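Local coordinates for protein transcriptional regulator, BadM/Rrf2 family (Thermincola potens, PDB 4CIC) that probably binds DNA through a winged helix-turn-helix domain and regulates transcription of genes for iron-sulfur cluster biogenesis, at residues Q16-L21 and G57-V62; L21-G26 and D135-A140; V30-I35 and Y45-I50. The protein carries 3 engineered substitutions. One frame throughout, in Å; residues are numbered along the deposited sequence.

Contact 1. Residues Q16-L21 and G57-V62; sequences QAMFDL and GLVKSV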
loop_
_atom_site.group_PDB
_atom_site.type_symbol
_atom_site.label_atom_id
_atom_site.label_comp_id
_atom_site.label_asym_id
_atom_site.label_seq_id
_atom_site.Cartn_x
_atom_site.Cartn_y
_atom_site.Cartn_z
ATOM N N GLN A 16 2.297 9.289 13.927
ATOM C CA GLN A 16 3.215 10.258 14.548
ATOM C C GLN A 16 2.750 10.645 15.941
ATOM O O GLN A 16 3.563 10.761 16.859
ATOM C CB GLN A 16 3.345 11.544 13.731
ATOM C CG GLN A 16 4.285 11.447 12.555
ATOM C CD GLN A 16 4.480 12.802 11.895
ATOM O OE1 GLN A 16 3.680 13.219 11.059
ATOM N NE2 GLN A 16 5.536 13.498 12.279
ATOM N N ALA A 17 1.452 10.881 16.097
ATOM C CA ALA A 17 0.950 11.373 17.388
ATOM C C ALA A 17 1.032 10.262 18.433
ATOM O O ALA A 17 1.391 10.510 19.598
ATOM C CB ALA A 17 -0.482 11.854 17.234
ATOM N N MET A 18 0.724 9.030 18.009
ATOM C CA MET A 18 0.772 7.896 18.929
ATOM C C MET A 18 2.203 7.613 19.324
ATOM O O MET A 18 2.473 7.268 20.478
ATOM C CB MET A 18 0.127 6.650 18.313
ATOM C CG MET A 18 -1.401 6.773 18.167
ATOM S SD MET A 18 -2.199 6.762 19.816
ATOM C CE MET A 18 -1.833 5.114 20.368
ATOM N N PHE A 19 3.128 7.784 18.386
ATOM C CA PHE A 19 4.533 7.569 18.711
ATOM C C PHE A 19 5.036 8.646 19.679
ATOM O O PHE A 19 5.794 8.357 20.608
ATOM C CB PHE A 19 5.418 7.486 17.461
ATOM C CG PHE A 19 6.857 7.212 17.784
ATOM C CD1 PHE A 19 7.231 6.003 18.362
ATOM C CD2 PHE A 19 7.822 8.173 17.563
ATOM C CE1 PHE A 19 8.570 5.759 18.708
ATOM C CE2 PHE A 19 9.146 7.939 17.908
ATOM C CZ PHE A 19 9.519 6.717 18.466
ATOM N N ASP A 20 4.626 9.887 19.457
ATOM C CA ASP A 20 5.008 10.958 20.394
ATOM C C ASP A 20 4.504 10.617 21.795
ATOM O O ASP A 20 5.248 10.745 22.799
ATOM C CB ASP A 20 4.465 12.307 19.903
ATOM C CG ASP A 20 4.906 13.484 20.783
ATOM O OD1 ASP A 20 4.410 13.603 21.922
ATOM O OD2 ASP A 20 5.745 14.295 20.314
ATOM N N LEU A 21 3.254 10.171 21.904
ATOM C CA LEU A 21 2.774 9.707 23.213
ATOM C C LEU A 21 3.593 8.537 23.778
ATOM O O LEU A 21 3.876 8.485 24.981
ATOM C CB LEU A 21 1.290 9.339 23.144
ATOM C CG LEU A 21 0.347 10.517 22.908
ATOM C CD1 LEU A 21 -1.062 10.020 22.598
ATOM C CD2 LEU A 21 0.314 11.358 24.205
ATOM N N GLY A 57 -10.001 3.708 22.815
ATOM C CA GLY A 57 -9.339 3.171 23.988
ATOM C C GLY A 57 -7.831 3.101 23.802
ATOM O O GLY A 57 -7.147 2.387 24.536
ATOM N N LEU A 58 -7.313 3.851 22.833
ATOM C CA LEU A 58 -5.874 3.891 22.571
ATOM C C LEU A 58 -5.181 5.008 23.351
ATOM O O LEU A 58 -3.990 4.930 23.621
ATOM C CB LEU A 58 -5.580 4.052 21.079
ATOM C CG LEU A 58 -5.737 2.748 20.290
ATOM C CD1 LEU A 58 -5.552 2.975 18.793
ATOM C CD2 LEU A 58 -4.726 1.724 20.821
ATOM N N VAL A 59 -5.930 6.061 23.661
ATOM C CA VAL A 59 -5.383 7.151 24.457
ATOM C C VAL A 59 -6.403 7.573 25.488
ATOM O O VAL A 59 -7.602 7.327 25.344
ATOM C CB VAL A 59 -5.009 8.383 23.610
ATOM C CG1 VAL A 59 -4.049 8.005 22.484
ATOM C CG2 VAL A 59 -6.248 9.040 23.065
ATOM N N LYS A 60 -5.914 8.162 26.573
ATOM C CA LYS A 60 -6.813 8.636 27.610
ATOM C C LYS A 60 -6.405 10.035 28.041
ATOM O O LYS A 60 -5.250 10.438 27.893
ATOM C CB LYS A 60 -6.836 7.677 28.803
ATOM C CG LYS A 60 -5.471 7.362 29.364
ATOM C CD LYS A 60 -5.550 6.426 30.566
ATOM C CE LYS A 60 -6.185 7.104 31.762
ATOM N NZ LYS A 60 -6.267 6.169 32.920
ATOM N N SER A 61 -7.383 10.771 28.549
ATOM C CA SER A 61 -7.182 12.114 29.047
ATOM C C SER A 61 -7.061 12.059 30.562
ATOM O O SER A 61 -7.729 11.257 31.220
ATOM C CB SER A 61 -8.368 12.992 28.651
ATOM O OG SER A 61 -8.334 14.231 29.333
ATOM N N VAL A 62 -6.193 12.896 31.119
ATOM C CA VAL A 62 -6.063 12.985 32.566
ATOM C C VAL A 62 -6.253 14.440 33.022
ATOM O O VAL A 62 -5.927 15.374 32.289
ATOM C CB VAL A 62 -4.709 12.441 33.034
ATOM C CG1 VAL A 62 -4.523 11.004 32.578
ATOM C CG2 VAL A 62 -3.613 13.287 32.485
#
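The peptide carbonyl of L58 is the flat group in this contact, and M18 CE lies beyond L58 O, well out of the carbonyl plane, at 3.9 Å. The same methyl meets L58 CB, so M18 touches backbone and side chain at once. M18 suits this because its unbranched chain can fold: chi1, chi2 and chi3 all lie near -70°, and the two later bends swing the thioether round toward the strand. There M18 SD packs on V59 CG1 at 3.5 Å. From the next turn of the helix L21 CD1 touches the same methyl, V59 CG1, at 3.6 Å, its side chain nearly perpendicular to that of V59. Both V59 CG1 contacts hold for one of two conformers of this valine and are less certain for the other. Helix 9-23 thereby receives strand 59-62, the first strand of the wing hairpin in this winged helix-turn-helix fold; L71 on the second strand, 68-71, also packs against M18 and L21. G57, the first residue past the preceding helix, closes a Schellman motif; at its phi of 87° a side chain would be jammed against the preceding carbonyl O. L53 of helix 43-55 touches both M18 and L58.

Contact 2. Residues L21-G26 and D135-A140; sequences LAQHFG and DMLKDA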
loop_
_atom_site.group_PDB
_atom_site.type_symbol
_atom_site.label_atom_id
_atom_site.label_comp_id
_atom_site.label_asym_id
_atom_site.label_seq_id
_atom_site.Cartn_x
_atom_site.Cartn_y
_atom_site.Cartn_z
ATOM N N LEU A 21 3.254 10.171 21.904
ATOM C CA LEU A 21 2.774 9.707 23.213
ATOM C C LEU A 21 3.593 8.537 23.778
ATOM O O LEU A 21 3.876 8.485 24.981
ATOM C CB LEU A 21 1.290 9.339 23.144
ATOM C CG LEU A 21 0.347 10.517 22.908
ATOM C CD1 LEU A 21 -1.062 10.020 22.598
ATOM C CD2 LEU A 21 0.314 11.358 24.205
ATOM N N ALA A 22 4.003 7.603 22.920
ATOM C CA ALA A 22 4.858 6.498 23.379
ATOM C C ALA A 22 6.176 7.003 23.966
ATOM O O ALA A 22 6.667 6.482 24.989
ATOM C CB ALA A 22 5.129 5.490 22.221
ATOM N N GLN A 23 6.748 8.017 23.316
ATOM C CA GLN A 23 8.009 8.624 23.765
ATOM C C GLN A 23 7.870 9.318 25.099
ATOM O O GLN A 23 8.864 9.533 25.779
ATOM C CB GLN A 23 8.522 9.645 22.749
ATOM C CG GLN A 23 9.035 8.944 21.485
ATOM C CD GLN A 23 9.628 9.912 20.465
ATOM O OE1 GLN A 23 8.919 10.739 19.886
ATOM N NE2 GLN A 23 10.931 9.800 20.231
ATOM N N HIS A 24 6.644 9.665 25.471
ATOM C CA HIS A 24 6.431 10.351 26.751
ATOM C C HIS A 24 5.684 9.513 27.782
ATOM O O HIS A 24 5.304 10.019 28.844
ATOM C CB HIS A 24 5.685 11.668 26.508
ATOM C CG HIS A 24 6.486 12.666 25.732
ATOM N ND1 HIS A 24 6.526 12.684 24.360
ATOM C CD2 HIS A 24 7.291 13.677 26.150
ATOM C CE1 HIS A 24 7.322 13.661 23.954
ATOM N NE2 HIS A 24 7.797 14.276 25.023
ATOM N N PHE A 25 5.486 8.231 27.490
ATOM C CA PHE A 25 4.631 7.365 28.300
ATOM C C PHE A 25 5.096 7.286 29.750
ATOM O O PHE A 25 4.290 7.395 30.657
ATOM C CB PHE A 25 4.574 5.973 27.671
ATOM C CG PHE A 25 3.590 5.022 28.328
ATOM C CD1 PHE A 25 2.273 5.392 28.541
ATOM C CD2 PHE A 25 3.988 3.744 28.672
ATOM C CE1 PHE A 25 1.374 4.498 29.132
ATOM C CE2 PHE A 25 3.098 2.830 29.229
ATOM C CZ PHE A 25 1.790 3.212 29.466
ATOM N N GLY A 26 6.390 7.087 29.949
ATOM C CA GLY A 26 6.925 6.975 31.298
ATOM C C GLY A 26 6.824 8.268 32.081
ATOM O O GLY A 26 6.561 8.273 33.291
ATOM N N ASP A 135 8.522 -1.371 19.632
ATOM C CA ASP A 135 9.550 -1.597 18.625
ATOM C C ASP A 135 10.049 -0.265 18.064
ATOM O O ASP A 135 11.247 -0.078 17.829
ATOM C CB ASP A 135 8.976 -2.398 17.449
ATOM C CG ASP A 135 8.710 -3.867 17.775
ATOM O OD1 ASP A 135 9.491 -4.479 18.521
ATOM O OD2 ASP A 135 7.717 -4.419 17.240
ATOM N N MET A 136 9.114 0.645 17.812
ATOM C CA MET A 136 9.468 1.964 17.302
ATOM C C MET A 136 10.312 2.747 18.329
ATOM O O MET A 136 11.292 3.406 17.965
ATOM C CB MET A 136 8.201 2.732 16.895
ATOM C CG MET A 136 7.478 2.128 15.638
ATOM S SD MET A 136 5.938 2.997 15.345
ATOM C CE MET A 136 6.495 4.587 14.752
ATOM N N LEU A 137 9.963 2.635 19.602
ATOM C CA LEU A 137 10.791 3.262 20.647
ATOM C C LEU A 137 12.229 2.744 20.652
ATOM O O LEU A 137 13.185 3.523 20.778
ATOM C CB LEU A 137 10.162 3.068 22.030
ATOM C CG LEU A 137 8.900 3.868 22.347
ATOM C CD1 LEU A 137 8.319 3.417 23.692
ATOM C CD2 LEU A 137 9.201 5.358 22.388
ATOM N N LYS A 138 12.381 1.426 20.538
ATOM C CA LYS A 138 13.706 0.825 20.422
ATOM C C LYS A 138 14.486 1.312 19.200
ATOM O O LYS A 138 15.664 1.676 19.314
ATOM C CB LYS A 138 13.607 -0.696 20.428
ATOM C CG LYS A 138 13.139 -1.247 21.758
ATOM C CD LYS A 138 12.952 -2.748 21.693
ATOM C CE LYS A 138 12.556 -3.295 23.044
ATOM N NZ LYS A 138 12.600 -4.784 23.080
ATOM N N ASP A 139 13.839 1.315 18.035
ATOM C CA ASP A 139 14.482 1.813 16.824
ATOM C C ASP A 139 14.897 3.283 16.953
ATOM O O ASP A 139 15.988 3.664 16.521
ATOM C CB ASP A 139 13.575 1.607 15.614
ATOM C CG ASP A 139 13.506 0.154 15.184
ATOM O OD1 ASP A 139 13.947 -0.720 15.964
ATOM O OD2 ASP A 139 13.011 -0.115 14.068
ATOM N N ALA A 140 14.031 4.090 17.564
ATOM C CA ALA A 140 14.295 5.513 17.776
ATOM C C ALA A 140 15.547 5.727 18.612
ATOM O O ALA A 140 16.292 6.681 18.395
ATOM C CB ALA A 140 13.103 6.187 18.449
#
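L137 points its forked end at the last turn of helix 9-23, and its two methyls lie side by side against the A22-Q23 backbone. One branch, L137 CD1, lies 3.7 Å from A22 O; the other, L137 CD2, comes equally near to Q23 N. A22 CB faces the fork itself, 4.1 Å from both L137 CD1 and L137 CD2. An alanine suits this position because its short side chain lets the leucine reach the helix backbone. Q23 approaches differently: its chain runs obliquely past that of L137, and only the aliphatic part does the touching, with Q23 CG 3.7 Å from L137 CD2. Beyond CG the chain is extended (chi2 -177°), which carries the amide onward into an exposed position, so the glutamine gives its methylene to the apolar contact and its polar end to the surface.

Helix 133-143 follows the long helix 112-129 and here folds back against the first helix of the winged helix-turn-helix domain in the same chain. F19, one turn before Q23, extends the interface by packing on M136, L137 and A140, while M136 and D139 also meet residues of the second subunit, T113 and V112 respectively. With an alanine here in place of L137, A22 CB and Q23 CG would probably lose their apolar partner and a gap would open beside them. A22 O, next to the leucine methyl, is not left without a polar partner, since F25 N donates to it at 3.3 Å.

Contact 3. Residues V30-I35 and Y45-I50; sequences VSLKSI and YLEQLI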
loop_
_atom_site.group_PDB
_atom_site.type_symbol
_atom_site.label_atom_id
_atom_site.label_comp_id
_atom_site.label_asym_id
_atom_site.label_seq_id
_atom_site.Cartn_x
_atom_site.Cartn_y
_atom_site.Cartn_z
ATOM N N VAL A 30 1.033 14.626 28.416
ATOM C CA VAL A 30 1.488 15.812 27.709
ATOM C C VAL A 30 0.305 16.491 27.032
ATOM O O VAL A 30 -0.726 15.870 26.784
ATOM C CB VAL A 30 2.577 15.483 26.673
ATOM C CG1 VAL A 30 3.827 14.961 27.378
ATOM C CG2 VAL A 30 2.056 14.457 25.656
ATOM N N SER A 31 0.448 17.775 26.745
ATOM C CA SER A 31 -0.633 18.513 26.120
ATOM C C SER A 31 -0.676 18.236 24.623
ATOM O O SER A 31 0.345 17.901 24.012
ATOM C CB SER A 31 -0.452 20.009 26.350
ATOM O OG SER A 31 0.703 20.482 25.683
ATOM N N LEU A 32 -1.850 18.390 24.019
ATOM C CA LEU A 32 -1.947 18.261 22.571
ATOM C C LEU A 32 -1.098 19.312 21.865
ATOM O O LEU A 32 -0.480 19.031 20.846
ATOM C CB LEU A 32 -3.398 18.329 22.090
ATOM C CG LEU A 32 -4.210 17.068 22.379
ATOM C CD1 LEU A 32 -5.463 17.018 21.516
ATOM C CD2 LEU A 32 -3.354 15.820 22.170
ATOM N N LYS A 33 -1.062 20.523 22.414
ATOM C CA LYS A 33 -0.234 21.576 21.828
ATOM C C LYS A 33 1.229 21.148 21.727
ATOM O O LYS A 33 1.891 21.415 20.720
ATOM C CB LYS A 33 -0.337 22.873 22.631
ATOM C CG LYS A 33 0.564 23.974 22.101
ATOM C CD LYS A 33 0.590 25.181 23.028
ATOM C CE LYS A 33 1.603 26.212 22.547
ATOM N NZ LYS A 33 1.623 27.423 23.414
ATOM N N SER A 34 1.731 20.481 22.768
ATOM C CA SER A 34 3.124 20.043 22.763
ATOM C C SER A 34 3.377 18.979 21.699
ATOM O O SER A 34 4.440 18.961 21.073
ATOM C CB SER A 34 3.567 19.546 24.149
ATOM O OG SER A 34 3.015 18.266 24.458
ATOM N N ILE A 35 2.404 18.098 21.496
ATOM C CA ILE A 35 2.523 17.074 20.448
ATOM C C ILE A 35 2.564 17.740 19.080
ATOM O O ILE A 35 3.411 17.424 18.231
ATOM C CB ILE A 35 1.357 16.067 20.501
ATOM C CG1 ILE A 35 1.432 15.223 21.780
ATOM C CG2 ILE A 35 1.381 15.146 19.259
ATOM C CD1 ILE A 35 0.201 14.340 22.002
ATOM N N TYR A 45 -6.407 19.506 13.524
ATOM C CA TYR A 45 -6.450 18.172 12.939
ATOM C C TYR A 45 -6.164 17.163 14.035
ATOM O O TYR A 45 -6.845 16.135 14.145
ATOM C CB TYR A 45 -5.409 18.059 11.815
ATOM C CG TYR A 45 -5.546 16.830 10.946
ATOM C CD1 TYR A 45 -5.076 15.593 11.369
ATOM C CD2 TYR A 45 -6.132 16.915 9.697
ATOM C CE1 TYR A 45 -5.200 14.470 10.566
ATOM C CE2 TYR A 45 -6.251 15.799 8.887
ATOM C CZ TYR A 45 -5.789 14.585 9.324
ATOM O OH TYR A 45 -5.920 13.473 8.506
ATOM N N LEU A 46 -5.147 17.464 14.845
ATOM C CA LEU A 46 -4.748 16.591 15.948
ATOM C C LEU A 46 -5.879 16.394 16.959
ATOM O O LEU A 46 -6.093 15.284 17.442
ATOM C CB LEU A 46 -3.506 17.145 16.650
ATOM C CG LEU A 46 -2.954 16.274 17.786
ATOM C CD1 LEU A 46 -2.595 14.891 17.265
ATOM C CD2 LEU A 46 -1.737 16.943 18.408
ATOM N N GLU A 47 -6.596 17.473 17.280
ATOM C CA GLU A 47 -7.742 17.390 18.190
ATOM C C GLU A 47 -8.742 16.349 17.719
ATOM O O GLU A 47 -9.262 15.552 18.512
ATOM C CB GLU A 47 -8.484 18.725 18.269
ATOM C CG GLU A 47 -7.829 19.822 19.074
ATOM C CD GLU A 47 -8.727 21.048 19.172
ATOM O OE1 GLU A 47 -9.820 21.028 18.556
ATOM O OE2 GLU A 47 -8.351 22.025 19.857
ATOM N N GLN A 48 -9.036 16.384 16.421
ATOM C CA GLN A 48 -10.011 15.465 15.868
ATOM C C GLN A 48 -9.494 14.035 15.851
ATOM O O GLN A 48 -10.248 13.095 16.087
ATOM C CB GLN A 48 -10.444 15.922 14.472
ATOM C CG GLN A 48 -11.206 17.242 14.530
ATOM C CD GLN A 48 -11.693 17.705 13.172
ATOM O OE1 GLN A 48 -12.189 16.907 12.385
ATOM N NE2 GLN A 48 -11.571 19.004 12.900
ATOM N N LEU A 49 -8.205 13.882 15.554
ATOM C CA LEU A 49 -7.570 12.570 15.554
ATOM C C LEU A 49 -7.692 11.932 16.920
ATOM O O LEU A 49 -8.192 10.810 17.072
ATOM C CB LEU A 49 -6.085 12.709 15.229
ATOM C CG LEU A 49 -5.650 12.590 13.778
ATOM C CD1 LEU A 49 -4.141 12.774 13.706
ATOM C CD2 LEU A 49 -6.052 11.228 13.231
ATOM N N ILE A 50 -7.220 12.675 17.911
ATOM C CA ILE A 50 -7.139 12.193 19.285
ATOM C C ILE A 50 -8.514 11.788 19.782
ATOM O O ILE A 50 -8.648 10.822 20.530
ATOM C CB ILE A 50 -6.545 13.272 20.201
ATOM C CG1 ILE A 50 -5.055 13.430 19.906
ATOM C CG2 ILE A 50 -6.770 12.927 21.693
ATOM C CD1 ILE A 50 -4.205 12.317 20.488
#
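The two helices of the helix-turn-helix motif, 32-39 and 43-55, meet here through L32 and I35 on one side and L46 and I50 on the other. L32 makes the largest share of the contact. Its CD2 methyl lies 3.7 Å from I50 CG1, the two side chains lying alongside with their ends pointing oppositely, and its other branch, L32 CD1, settles over the backbone of the second helix at 4.0 Å from E47 CA. L46 reaches the other way: with CG anti to the backbone N (chi1 -177°), it directs CD2 at helix 32-39, where L46 CD2 approaches L32 O to 3.4 Å and I35 CG2 to 3.7 Å. The side chains of I35 and L46 are nearly perpendicular.

By analogy with other proteins of this fold, helix 43-55 is probably the recognition helix, and Q48 on it turns its side chain away from helix 32-39. L46 and I50 lie one turn apart on the same face, and their branched aliphatic ends suit a place where both residues are buried and meet other apolar side chains.

Serine suits the N-cap of the shorter helix because its hydroxyl can replace a missing helix acceptor: S31 OG accepts from S34 N at 3.1 Å, with an N-H...O angle of 150°. S34 OG returns a bond of 2.7 Å to S31 O, which also accepts from I35 N, so the first turn is fastened by side chains as well as backbone. Around the pair, Y69 of the wing touches L32 and I50.

Helix 9-23 brings the three contacts together. L21 lies in segments of both contact 1 and contact 2, whose centres are 11 Å apart, though it packs across contact 1 alone. Contact 3 is nested along the chain inside the loops closed by the other two; its centre lies 9 Å from that of contact 1 and 17 Å from that of contact 2. A17 CB on L46 CD1 (3.7 Å) and L21 CD2 on I35 CD1 (3.7 Å) join the helix-turn-helix pair to the first helix. The bound sodium ion, at R85, V86 and E88, is about 9 Å from the L58 side chain of contact 1.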